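Local coordinates for LPS-assembly lipoprotein LptE (Acinetobacter baumannii, PDB 5TSE) that probably binds lipopolysaccharide and, together with LptD, helps to assemble it at the surface of the outer membrane, at residues L16-P21 with D26-L31; R60-L63 with E69-L72; L74-Q79 with Q127-Q132; F78-R83 with N136-A141. All coordinates share one frame; numbering follows the deposited sequence.

Interaction 1 of 4, residues L16-P21 with D26-L31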
loop_
_atom_site.group_PDB
_atom_site.type_symbol
_atom_site.label_atom_id
_atom_site.label_comp_id
_atom_site.label_asym_id
_atom_site.label_seq_id
_atom_site.Cartn_x
_atom_site.Cartn_y
_atom_site.Cartn_z
ATOM N N LEU A 16 -14.535 2.982 -6.991
ATOM C CA LEU A 16 -13.645 3.672 -6.064
ATOM C C LEU A 16 -12.953 4.905 -6.601
ATOM O O LEU A 16 -12.812 5.111 -7.811
ATOM C CB LEU A 16 -12.545 2.733 -5.547
ATOM C CG LEU A 16 -12.891 1.700 -4.483
ATOM C CD1 LEU A 16 -11.629 0.970 -4.049
ATOM C CD2 LEU A 16 -13.522 2.384 -3.284
ATOM N N SER A 17 -12.530 5.713 -5.637
ATOM C CA SER A 17 -11.768 6.916 -5.847
ATOM C C SER A 17 -10.638 6.776 -4.827
ATOM O O SER A 17 -10.817 6.100 -3.800
ATOM C CB SER A 17 -12.618 8.127 -5.548
ATOM O OG SER A 17 -11.968 9.289 -5.986
ATOM N N LEU A 18 -9.488 7.385 -5.101
ATOM C CA LEU A 18 -8.339 7.271 -4.200
ATOM C C LEU A 18 -7.977 8.598 -3.558
ATOM O O LEU A 18 -7.814 9.609 -4.250
ATOM C CB LEU A 18 -7.098 6.791 -4.963
ATOM C CG LEU A 18 -7.202 5.549 -5.844
ATOM C CD1 LEU A 18 -5.881 5.324 -6.556
ATOM C CD2 LEU A 18 -7.591 4.334 -5.036
ATOM N N GLU A 19 -7.868 8.589 -2.233
ATOM C CA GLU A 19 -7.438 9.741 -1.506
ATOM C C GLU A 19 -6.139 9.281 -0.864
ATOM O O GLU A 19 -6.142 8.402 -0.002
ATOM C CB GLU A 19 -8.428 10.172 -0.439
ATOM C CG GLU A 19 -7.949 11.456 0.236
ATOM C CD GLU A 19 -8.770 11.856 1.429
ATOM O OE1 GLU A 19 -9.843 11.273 1.633
ATOM O OE2 GLU A 19 -8.327 12.765 2.158
ATOM N N LEU A 20 -5.039 9.886 -1.287
ATOM C CA LEU A 20 -3.719 9.535 -0.826
ATOM C C LEU A 20 -2.985 10.769 -0.389
ATOM O O LEU A 20 -3.257 11.841 -0.908
ATOM C CB LEU A 20 -2.932 8.953 -1.992
ATOM C CG LEU A 20 -3.547 7.740 -2.699
ATOM C CD1 LEU A 20 -2.761 7.356 -3.943
ATOM C CD2 LEU A 20 -3.628 6.577 -1.737
ATOM N N PRO A 21 -2.052 10.632 0.569
ATOM C CA PRO A 21 -1.262 11.800 0.936
ATOM C C PRO A 21 -0.382 12.204 -0.242
ATOM O O PRO A 21 -0.264 11.466 -1.220
ATOM C CB PRO A 21 -0.372 11.313 2.109
ATOM C CG PRO A 21 -0.866 9.952 2.480
ATOM C CD PRO A 21 -1.716 9.432 1.362
ATOM N N ASP A 26 4.090 6.902 -7.009
ATOM C CA ASP A 26 4.440 5.512 -7.315
ATOM C C ASP A 26 3.370 4.547 -6.791
ATOM O O ASP A 26 2.962 3.640 -7.499
ATOM C CB ASP A 26 5.827 5.163 -6.762
ATOM C CG ASP A 26 6.958 5.915 -7.466
ATOM O OD1 ASP A 26 6.822 6.220 -8.666
ATOM O OD2 ASP A 26 8.010 6.183 -6.829
ATOM N N LEU A 27 2.884 4.757 -5.568
ATOM C CA LEU A 27 1.855 3.864 -5.026
ATOM C C LEU A 27 0.558 4.073 -5.783
ATOM O O LEU A 27 -0.110 3.099 -6.142
ATOM C CB LEU A 27 1.604 4.104 -3.540
ATOM C CG LEU A 27 0.619 3.156 -2.834
ATOM C CD1 LEU A 27 1.120 1.717 -2.859
ATOM C CD2 LEU A 27 0.385 3.582 -1.401
ATOM N N GLU A 28 0.215 5.334 -6.036
ATOM C CA GLU A 28 -1.033 5.621 -6.729
ATOM C C GLU A 28 -1.082 4.888 -8.051
ATOM O O GLU A 28 -2.087 4.276 -8.375
ATOM C CB GLU A 28 -1.223 7.114 -6.978
ATOM C CG GLU A 28 -2.586 7.463 -7.574
ATOM C CD GLU A 28 -2.732 8.924 -7.930
ATOM O OE1 GLU A 28 -1.953 9.758 -7.433
ATOM O OE2 GLU A 28 -3.636 9.238 -8.734
ATOM N N THR A 29 0.011 4.955 -8.801
ATOM C CA THR A 29 0.096 4.296 -10.107
ATOM C C THR A 29 -0.156 2.790 -9.986
ATOM O O THR A 29 -1.016 2.244 -10.656
ATOM C CB THR A 29 1.483 4.524 -10.740
ATOM O OG1 THR A 29 1.717 5.932 -10.881
ATOM C CG2 THR A 29 1.586 3.828 -12.118
ATOM N N GLN A 30 0.579 2.147 -9.091
ATOM C CA GLN A 30 0.453 0.711 -8.876
ATOM C C GLN A 30 -0.928 0.310 -8.352
ATOM O O GLN A 30 -1.449 -0.736 -8.745
ATOM C CB GLN A 30 1.576 0.200 -7.960
ATOM C CG GLN A 30 2.969 0.492 -8.512
ATOM C CD GLN A 30 3.222 -0.177 -9.859
ATOM O OE1 GLN A 30 3.547 -1.364 -9.929
ATOM N NE2 GLN A 30 3.120 0.596 -10.929
ATOM N N LEU A 31 -1.535 1.123 -7.491
ATOM C CA LEU A 31 -2.878 0.788 -6.997
ATOM C C LEU A 31 -3.870 0.746 -8.117
ATOM O O LEU A 31 -4.739 -0.121 -8.135
ATOM C CB LEU A 31 -3.390 1.787 -5.968
ATOM C CG LEU A 31 -2.796 1.708 -4.585
ATOM C CD1 LEU A 31 -3.284 2.883 -3.740
ATOM C CD2 LEU A 31 -3.140 0.369 -3.951
#

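Interaction 2 of 4, residues R60-L63 with E69-L72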
loop_
_atom_site.group_PDB
_atom_site.type_symbol
_atom_site.label_atom_id
_atom_site.label_comp_id
_atom_site.label_asym_id
_atom_site.label_seq_id
_atom_site.Cartn_x
_atom_site.Cartn_y
_atom_site.Cartn_z
ATOM N N ARG A 60 13.628 3.300 6.568
ATOM C CA ARG A 60 14.892 2.687 6.220
ATOM C C ARG A 60 15.625 2.352 7.514
ATOM O O ARG A 60 16.341 3.186 8.054
ATOM C CB ARG A 60 15.717 3.635 5.346
ATOM C CG ARG A 60 17.069 3.082 4.913
ATOM C CD ARG A 60 17.816 4.097 4.069
ATOM N NE ARG A 60 19.045 3.532 3.517
ATOM C CZ ARG A 60 20.234 3.516 4.121
ATOM N NH1 ARG A 60 20.403 4.038 5.340
ATOM N NH2 ARG A 60 21.278 2.967 3.490
ATOM N N GLN A 61 15.418 1.135 8.013
ATOM C CA GLN A 61 16.065 0.671 9.251
ATOM C C GLN A 61 17.430 0.074 9.034
ATOM O O GLN A 61 17.621 -0.709 8.109
ATOM C CB GLN A 61 15.298 -0.480 9.897
ATOM C CG GLN A 61 14.058 -0.172 10.673
ATOM C CD GLN A 61 13.547 -1.430 11.365
ATOM O OE1 GLN A 61 13.397 -2.479 10.730
ATOM N NE2 GLN A 61 13.274 -1.334 12.660
ATOM N N LEU A 62 18.350 0.397 9.937
ATOM C CA LEU A 62 19.676 -0.173 9.946
ATOM C C LEU A 62 19.634 -1.110 11.149
ATOM O O LEU A 62 19.461 -0.664 12.275
ATOM C CB LEU A 62 20.746 0.911 10.091
ATOM C CG LEU A 62 20.706 1.951 8.956
ATOM C CD1 LEU A 62 21.719 3.060 9.177
ATOM C CD2 LEU A 62 20.931 1.297 7.596
ATOM N N LEU A 63 19.749 -2.409 10.904
ATOM C CA LEU A 63 19.680 -3.404 11.969
ATOM C C LEU A 63 20.991 -4.128 12.222
ATOM O O LEU A 63 21.482 -4.860 11.365
ATOM C CB LEU A 63 18.613 -4.442 11.641
ATOM C CG LEU A 63 17.182 -3.931 11.522
ATOM C CD1 LEU A 63 16.289 -5.085 11.112
ATOM C CD2 LEU A 63 16.685 -3.289 12.816
ATOM N N GLU A 69 22.392 -5.010 8.629
ATOM C CA GLU A 69 21.339 -5.140 7.632
ATOM C C GLU A 69 20.502 -3.875 7.379
ATOM O O GLU A 69 20.027 -3.233 8.321
ATOM C CB GLU A 69 20.436 -6.285 8.094
ATOM C CG GLU A 69 19.183 -6.526 7.276
ATOM C CD GLU A 69 18.492 -7.824 7.663
ATOM O OE1 GLU A 69 19.181 -8.869 7.701
ATOM O OE2 GLU A 69 17.262 -7.815 7.878
ATOM N N VAL A 70 20.321 -3.538 6.105
ATOM C CA VAL A 70 19.503 -2.395 5.703
ATOM C C VAL A 70 18.125 -2.909 5.310
ATOM O O VAL A 70 18.011 -3.649 4.344
ATOM C CB VAL A 70 20.101 -1.643 4.500
ATOM C CG1 VAL A 70 19.169 -0.519 4.051
ATOM C CG2 VAL A 70 21.467 -1.079 4.852
ATOM N N LEU A 71 17.085 -2.494 6.042
ATOM C CA LEU A 71 15.719 -2.930 5.779
ATOM C C LEU A 71 14.833 -1.771 5.307
ATOM O O LEU A 71 14.681 -0.759 5.998
ATOM C CB LEU A 71 15.145 -3.638 7.008
ATOM C CG LEU A 71 13.711 -4.194 6.921
ATOM C CD1 LEU A 71 13.471 -5.318 7.905
ATOM C CD2 LEU A 71 12.645 -3.112 7.071
ATOM N N LEU A 72 14.253 -1.947 4.121
ATOM C CA LEU A 72 13.411 -0.946 3.486
ATOM C C LEU A 72 11.957 -1.335 3.706
ATOM O O LEU A 72 11.498 -2.349 3.191
ATOM C CB LEU A 72 13.754 -0.874 2.004
ATOM C CG LEU A 72 15.256 -0.608 1.732
ATOM C CD1 LEU A 72 15.604 -0.831 0.277
ATOM C CD2 LEU A 72 15.677 0.788 2.160
#

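Interaction 3 of 4, residues L74-Q79 with Q127-Q132. With FMT (formic acid), chain D.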
loop_
_atom_site.group_PDB
_atom_site.type_symbol
_atom_site.label_atom_id
_atom_site.label_comp_id
_atom_site.label_asym_id
_atom_site.label_seq_id
_atom_site.Cartn_x
_atom_site.Cartn_y
_atom_site.Cartn_z
ATOM N N LEU A 74 7.689 -0.181 4.011
ATOM C CA LEU A 74 6.613 0.738 3.682
ATOM C C LEU A 74 5.400 0.256 4.462
ATOM O O LEU A 74 5.036 -0.910 4.412
ATOM C CB LEU A 74 6.328 0.807 2.181
ATOM C CG LEU A 74 5.258 1.825 1.747
ATOM C CD1 LEU A 74 5.434 3.182 2.417
ATOM C CD2 LEU A 74 5.264 1.978 0.230
ATOM N N THR A 75 4.795 1.164 5.210
ATOM C CA THR A 75 3.644 0.841 6.032
ATOM C C THR A 75 2.481 1.740 5.638
ATOM O O THR A 75 2.665 2.938 5.459
ATOM C CB THR A 75 4.011 1.053 7.503
ATOM O OG1 THR A 75 5.138 0.212 7.813
ATOM C CG2 THR A 75 2.838 0.748 8.420
ATOM N N VAL A 76 1.295 1.165 5.486
ATOM C CA VAL A 76 0.108 1.958 5.107
ATOM C C VAL A 76 -1.139 1.595 5.917
ATOM O O VAL A 76 -1.453 0.421 6.096
ATOM C CB VAL A 76 -0.224 1.824 3.591
ATOM C CG1 VAL A 76 -1.580 2.436 3.262
ATOM C CG2 VAL A 76 0.841 2.482 2.744
ATOM N N THR A 77 -1.828 2.624 6.405
ATOM C CA THR A 77 -3.088 2.467 7.128
ATOM C C THR A 77 -4.149 3.052 6.208
ATOM O O THR A 77 -3.994 4.153 5.681
ATOM C CB THR A 77 -3.074 3.170 8.497
ATOM O OG1 THR A 77 -2.045 2.591 9.323
ATOM C CG2 THR A 77 -4.426 3.023 9.209
ATOM N N PHE A 78 -5.217 2.309 5.980
ATOM C CA PHE A 78 -6.276 2.776 5.106
ATOM C C PHE A 78 -7.632 2.231 5.527
ATOM O O PHE A 78 -7.728 1.200 6.193
ATOM C CB PHE A 78 -5.985 2.341 3.675
ATOM C CG PHE A 78 -6.155 0.870 3.444
ATOM C CD1 PHE A 78 -5.124 -0.021 3.731
ATOM C CD2 PHE A 78 -7.351 0.368 2.932
ATOM C CE1 PHE A 78 -5.284 -1.380 3.518
ATOM C CE2 PHE A 78 -7.516 -0.995 2.714
ATOM C CZ PHE A 78 -6.483 -1.870 3.009
ATOM N N GLN A 79 -8.680 2.922 5.101
ATOM C CA GLN A 79 -10.038 2.510 5.395
ATOM C C GLN A 79 -10.926 2.981 4.268
ATOM O O GLN A 79 -10.659 4.016 3.667
ATOM C CB GLN A 79 -10.505 3.113 6.722
ATOM C CG GLN A 79 -10.691 4.622 6.715
ATOM C CD GLN A 79 -10.952 5.211 8.097
ATOM O OE1 GLN A 79 -10.905 4.514 9.111
ATOM N NE2 GLN A 79 -11.222 6.513 8.136
ATOM N N GLN A 127 -0.388 -4.607 -4.085
ATOM C CA GLN A 127 -1.092 -5.879 -4.262
ATOM C C GLN A 127 -1.813 -6.303 -2.973
ATOM O O GLN A 127 -2.941 -6.773 -3.048
ATOM C CB GLN A 127 -0.130 -6.979 -4.774
ATOM C CG GLN A 127 0.508 -6.631 -6.116
ATOM C CD GLN A 127 1.349 -7.754 -6.720
ATOM O OE1 GLN A 127 0.957 -8.916 -6.711
ATOM N NE2 GLN A 127 2.495 -7.394 -7.290
ATOM N N GLN A 128 -1.195 -6.116 -1.801
ATOM C CA GLN A 128 -1.869 -6.470 -0.526
ATOM C C GLN A 128 -3.098 -5.598 -0.282
ATOM O O GLN A 128 -4.118 -6.078 0.201
ATOM C CB GLN A 128 -0.964 -6.320 0.705
ATOM C CG GLN A 128 0.222 -7.249 0.805
ATOM C CD GLN A 128 1.016 -6.972 2.081
ATOM O OE1 GLN A 128 0.497 -7.095 3.204
ATOM N NE2 GLN A 128 2.265 -6.603 1.922
ATOM N N ILE A 129 -2.970 -4.303 -0.547
ATOM C CA ILE A 129 -4.096 -3.380 -0.369
ATOM C C ILE A 129 -5.232 -3.820 -1.271
ATOM O O ILE A 129 -6.369 -3.925 -0.839
ATOM C CB ILE A 129 -3.719 -1.939 -0.737
ATOM C CG1 ILE A 129 -2.675 -1.413 0.252
ATOM C CG2 ILE A 129 -4.950 -1.044 -0.701
ATOM C CD1 ILE A 129 -1.994 -0.132 -0.191
ATOM N N THR A 130 -4.897 -4.068 -2.526
ATOM C CA THR A 130 -5.866 -4.499 -3.510
ATOM C C THR A 130 -6.492 -5.858 -3.141
ATOM O O THR A 130 -7.695 -6.070 -3.328
ATOM C CB THR A 130 -5.203 -4.532 -4.894
ATOM O OG1 THR A 130 -4.832 -3.196 -5.253
ATOM C CG2 THR A 130 -6.135 -5.071 -5.921
ATOM N N ARG A 131 -5.675 -6.752 -2.592
ATOM C CA ARG A 131 -6.132 -8.076 -2.168
ATOM C C ARG A 131 -7.236 -7.919 -1.125
ATOM O O ARG A 131 -8.345 -8.422 -1.311
ATOM C CB ARG A 131 -4.975 -8.881 -1.539
ATOM C CG ARG A 131 -5.236 -10.374 -1.305
ATOM C CD ARG A 131 -5.118 -11.222 -2.579
ATOM N NE ARG A 131 -3.739 -11.289 -3.104
ATOM C CZ ARG A 131 -3.210 -10.508 -4.064
ATOM N NH1 ARG A 131 -3.925 -9.551 -4.673
ATOM N NH2 ARG A 131 -1.935 -10.688 -4.428
ATOM N N GLN A 132 -6.940 -7.198 -0.043
ATOM C CA GLN A 132 -7.914 -7.037 1.040
ATOM C C GLN A 132 -9.220 -6.356 0.658
ATOM O O GLN A 132 -10.232 -6.578 1.317
ATOM C CB GLN A 132 -7.303 -6.379 2.278
ATOM C CG GLN A 132 -6.270 -7.272 2.959
ATOM C CD GLN A 132 -6.050 -6.924 4.417
ATOM O OE1 GLN A 132 -6.830 -6.192 5.021
ATOM N NE2 GLN A 132 -5.014 -7.493 5.002
HETATM C C FMT D . 1.423 4.191 9.628
HETATM O O1 FMT D . 0.315 3.686 9.632
HETATM O O2 FMT D . 2.053 4.335 8.468
#

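Interaction 4 of 4, residues F78-R83 with N136-A141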
loop_
_atom_site.group_PDB
_atom_site.type_symbol
_atom_site.label_atom_id
_atom_site.label_comp_id
_atom_site.label_asym_id
_atom_site.label_seq_id
_atom_site.Cartn_x
_atom_site.Cartn_y
_atom_site.Cartn_z
ATOM N N PHE A 78 -5.217 2.309 5.980
ATOM C CA PHE A 78 -6.276 2.776 5.106
ATOM C C PHE A 78 -7.632 2.231 5.527
ATOM O O PHE A 78 -7.728 1.200 6.193
ATOM C CB PHE A 78 -5.985 2.341 3.675
ATOM C CG PHE A 78 -6.155 0.870 3.444
ATOM C CD1 PHE A 78 -5.124 -0.021 3.731
ATOM C CD2 PHE A 78 -7.351 0.368 2.932
ATOM C CE1 PHE A 78 -5.284 -1.380 3.518
ATOM C CE2 PHE A 78 -7.516 -0.995 2.714
ATOM C CZ PHE A 78 -6.483 -1.870 3.009
ATOM N N GLN A 79 -8.680 2.922 5.101
ATOM C CA GLN A 79 -10.038 2.510 5.395
ATOM C C GLN A 79 -10.926 2.981 4.268
ATOM O O GLN A 79 -10.659 4.016 3.667
ATOM C CB GLN A 79 -10.505 3.113 6.722
ATOM C CG GLN A 79 -10.691 4.622 6.715
ATOM C CD GLN A 79 -10.952 5.211 8.097
ATOM O OE1 GLN A 79 -10.905 4.514 9.111
ATOM N NE2 GLN A 79 -11.222 6.513 8.136
ATOM N N ILE A 80 -11.967 2.219 3.967
ATOM C CA ILE A 80 -12.908 2.630 2.940
ATOM C C ILE A 80 -13.918 3.599 3.565
ATOM O O ILE A 80 -14.380 3.402 4.692
ATOM C CB ILE A 80 -13.701 1.454 2.347
ATOM C CG1 ILE A 80 -12.773 0.366 1.808
ATOM C CG2 ILE A 80 -14.619 1.950 1.233
ATOM C CD1 ILE A 80 -11.924 0.784 0.636
ATOM N N GLU A 81 -14.245 4.643 2.819
ATOM C CA GLU A 81 -15.234 5.625 3.224
ATOM C C GLU A 81 -16.129 5.852 2.033
ATOM O O GLU A 81 -15.734 5.575 0.901
ATOM C CB GLU A 81 -14.587 6.967 3.569
ATOM C CG GLU A 81 -13.649 6.967 4.763
ATOM C CD GLU A 81 -13.079 8.340 5.051
ATOM O OE1 GLU A 81 -13.361 9.292 4.285
ATOM O OE2 GLU A 81 -12.338 8.476 6.041
ATOM N N ASP A 82 -17.337 6.344 2.288
ATOM C CA ASP A 82 -18.252 6.697 1.199
ATOM C C ASP A 82 -17.973 8.163 0.867
ATOM O O ASP A 82 -17.183 8.818 1.546
ATOM C CB ASP A 82 -19.726 6.465 1.580
ATOM C CG ASP A 82 -20.183 7.311 2.751
ATOM O OD1 ASP A 82 -19.541 8.336 3.048
ATOM O OD2 ASP A 82 -21.206 6.958 3.370
ATOM N N ARG A 83 -18.648 8.693 -0.141
ATOM C CA ARG A 83 -18.429 10.085 -0.545
ATOM C C ARG A 83 -19.025 11.155 0.391
ATOM O O ARG A 83 -18.862 12.348 0.142
ATOM C CB ARG A 83 -18.873 10.278 -1.990
ATOM C CG ARG A 83 -18.010 9.461 -2.943
ATOM C CD ARG A 83 -18.498 9.559 -4.373
ATOM N NE ARG A 83 -18.535 10.945 -4.813
ATOM C CZ ARG A 83 -17.498 11.626 -5.292
ATOM N NH1 ARG A 83 -16.291 11.067 -5.408
ATOM N NH2 ARG A 83 -17.667 12.894 -5.649
ATOM N N ASN A 136 -12.661 -8.662 0.389
ATOM C CA ASN A 136 -13.521 -8.211 1.498
ATOM C C ASN A 136 -12.997 -8.686 2.851
ATOM O O ASN A 136 -13.725 -9.322 3.622
ATOM C CB ASN A 136 -14.962 -8.715 1.282
ATOM C CG ASN A 136 -15.914 -8.291 2.393
ATOM O OD1 ASN A 136 -15.776 -7.221 2.978
ATOM N ND2 ASN A 136 -16.890 -9.142 2.688
ATOM N N ARG A 137 -11.733 -8.370 3.131
ATOM C CA ARG A 137 -11.108 -8.791 4.376
ATOM C C ARG A 137 -10.871 -7.593 5.329
ATOM O O ARG A 137 -9.922 -7.598 6.111
ATOM C CB ARG A 137 -9.799 -9.543 4.066
ATOM C CG ARG A 137 -9.384 -10.512 5.166
ATOM C CD ARG A 137 -10.215 -11.788 5.140
ATOM N NE ARG A 137 -10.278 -12.441 6.449
ATOM C CZ ARG A 137 -9.306 -13.155 7.016
ATOM N NH1 ARG A 137 -9.506 -13.691 8.223
ATOM N NH2 ARG A 137 -8.130 -13.322 6.409
ATOM N N LEU A 138 -11.741 -6.579 5.256
ATOM C CA LEU A 138 -11.645 -5.386 6.118
ATOM C C LEU A 138 -12.826 -5.368 7.104
ATOM O O LEU A 138 -13.981 -5.470 6.669
ATOM C CB LEU A 138 -11.648 -4.092 5.290
ATOM C CG LEU A 138 -10.484 -3.829 4.326
ATOM C CD1 LEU A 138 -10.730 -2.570 3.504
ATOM C CD2 LEU A 138 -9.173 -3.708 5.085
ATOM N N PRO A 139 -12.551 -5.229 8.427
ATOM C CA PRO A 139 -13.650 -5.216 9.406
ATOM C C PRO A 139 -14.580 -4.000 9.261
ATOM O O PRO A 139 -14.097 -2.862 9.146
ATOM C CB PRO A 139 -12.924 -5.179 10.770
ATOM C CG PRO A 139 -11.488 -5.467 10.479
ATOM C CD PRO A 139 -11.250 -5.000 9.080
ATOM N N LYS A 140 -15.894 -4.247 9.264
ATOM C CA LYS A 140 -16.884 -3.161 9.136
ATOM C C LYS A 140 -16.802 -2.137 10.286
ATOM O O LYS A 140 -16.365 -2.465 11.393
ATOM C CB LYS A 140 -18.318 -3.721 8.944
ATOM C CG LYS A 140 -18.873 -4.701 9.987
ATOM C CD LYS A 140 -19.165 -4.074 11.344
ATOM C CE LYS A 140 -19.989 -4.994 12.235
ATOM N NZ LYS A 140 -21.368 -5.229 11.716
ATOM N N ALA A 141 -17.193 -0.895 9.999
ATOM C CA ALA A 141 -17.160 0.180 10.999
ATOM C C ALA A 141 -18.147 -0.102 12.129
ATOM O O ALA A 141 -19.197 -0.711 11.904
ATOM C CB ALA A 141 -17.461 1.523 10.356
#

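Interaction 1 of 4, residues L16-P21 with D26-L31
L20 and L18 meet E28 and L31 where the chain leaves strand 15-19 and returns along helix 25-37, the first two elements of a beta-alpha-beta unit completed by strand 41-42. The strand-side leucines both point toward the helix, and both meet the E28 stem and L31.

E28 is the side chain to follow. Its CB lies only 3.4 Å from L20 CD1, the tightest approach of the contact. One bond further, CG is 3.6 Å from the same L20 CD1 and also 4.1 Å from L18 CD1, so this methylene sits against the tips of both leucines. CG is anti to the backbone N (chi1 -174°) and the chain stays extended beyond it, which carries the carboxylate past the leucines instead of into them. There OE2 forms a salt bridge with K32 one helical turn on. The glutamate thus offers its aliphatic stem to the strand and its charge to its own helix.

L31, three residues further along the helix, is the buried end of the patch. L20 CD2 reaches L31 CD1 at 4.2 Å, while L18 CD1 touches the L31 CB at the longer distance of 4.4 Å. Behind them, L20 also packs on V53 of the neighbouring strand 49-64, and L31 rests on I129 of helix 110-134, which leads from this partly buried edge into the core. L20 therefore splits its two methyl groups between partners: CD1 goes to the E28 stem, CD2 to the L31 methyl.

Interaction 2 of 4, residues R60-L63 with E69-L72
Q61 and L71 face each other as a hydrogen-bonded antiparallel pair, and L63 with E69 forms the next one, in the hairpin of strands 49-64 and 68-81. The bond from L71 N to Q61 O is 2.8 Å and nearly straight at 177°; its return, from Q61 N to L71 O, is 2.9 Å and more bent at 143°. L63 N gives an equally straight bond of 2.7 Å to E69 O, and E69 N bonds to L63 O to complete the second pair.

The side chains then divide between the two faces. On that of Q61 and L71 the two lie side by side, L71 CD2 at 3.8 Å from Q61 OE1, and L63 CD1 reaches L71 CD1. On the other, L62 CD2 packs on V70 CG2 at 3.7 Å. The other branch of V70, CG1, covers one face of the R60 guanidinium, 3.8 Å above its plane and toward the rim. In R60, CG lies anti to the backbone N (chi1 -180°) and the chain stays extended to NE; on the way CG touches L72 CD2 at 3.8 Å.

Further out, R60 NE is salt-bridged to E114 and NH2 to E110, both of helix 110-134, while L72 packs on L117. The arginine therefore combines an apolar bed on the strand with two carboxylates on the helix, which probably favour the charged form and restrict rotation of the guanidinium.

Interaction 3 of 4, residues L74-Q79 with Q127-Q132
The ring of F78 and the branched side chain of I129 lie alongside one another, running in opposite senses, and their torsions decide which parts meet. F78 has CG between its backbone N and carbonyl carbon (chi1 71°), the crowded position, from which the ring stands off the strand toward helix 110-134. I129 answers with CG2, the branch anti to the backbone N. This methyl lies over the ring face in a CH-pi contact, 4.2 Å from the ring centroid and 14° off the normal, displaced toward the CZ rim. CG1 still touches the ring, 4.2 Å from F78 CE1, and with chi2 at 167° carries CD1 on to V76 CG1 at 4.3 Å. One isoleucine thus spans two residues of the strand.

T75 and T77, alternating with these residues, look to the other face of the sheet. T77 OG1 gives a hydrogen bond of 2.6 Å to O1 of a formic acid molecule, probably from the crystallisation liquor, which T57 OG1 also binds. The T75 CG2 methyl lies 3.7 Å from O2 of the same molecule.

Around the buried side, L51 adds to the packing on F78, and V53 and L125 to that on V76. A long helix packed on one face of an antiparallel region of sheet, with aliphatic and aromatic residues between, is the two-layer alpha/beta core of the LptE fold.

Interaction 4 of 4, residues F78-R83 with N136-A141
L138 drives its two methyl groups against F78 and I80, crossing each of those side chains at about a right angle. CD1 is the shared one: it lies 3.7 Å from F78 CE2 and 4.0 Å from I80 CG1, in the notch between two residues that point to the same side of strand 68-81. CD2 takes the ring alone, 3.9 Å from F78 CZ. With CG of L138 anti to the carbonyl carbon (chi1 -64°), and CB itself directed at the strand, both methyls reach F78. I80 presents CG1, the branch next to its backbone N, leaving the methylene and not the terminal methyl as the nearest point.

The alternate residues Q79 and E81 lie on the other side of the strand, where they join each other. Q79 NE2 donates to E81 OE2 over 3.1 Å at 147°, using the anti lone pair of OE2, which sits 17° out of the Q79 amide plane. The same OE2 makes a salt bridge with R52, which ties the pair to the neighbouring strand 49-64.

L138 follows directly on the end of helix 110-134. A Schellman motif with N136 at its C-prime position, helped by positive phi there, ends the helix and redirects the chain toward the end of strand 68-81; P139, next along, is hydrogen-bonded through its backbone to E90. Across the contact itself only carbon meets carbon, so burial of apolar surface, not any directional bond, holds this C-terminal segment to F78 and I80.

Interactions 1, 3 and 4 form one continuous packed region, while interaction 2 lies far along the same sheet. L31 of interaction 1 meets interaction 3 through its CD2, 4.0 Å from I129 CD1, so the two helices close on each other over the sheet. Interactions 3 and 4 share F78, whose ring receives I129 and L138, and the backbone joins them too: R137 N is 3.0 Å from Q132 O, a probable hydrogen bond. Strand 68-81 runs through interactions 2, 3 and 4, the centres of 2 and 4 being 31 Å apart on opposite sides of the chain's centre. The formic acid molecule lies beside interaction 3, across the strand from I129.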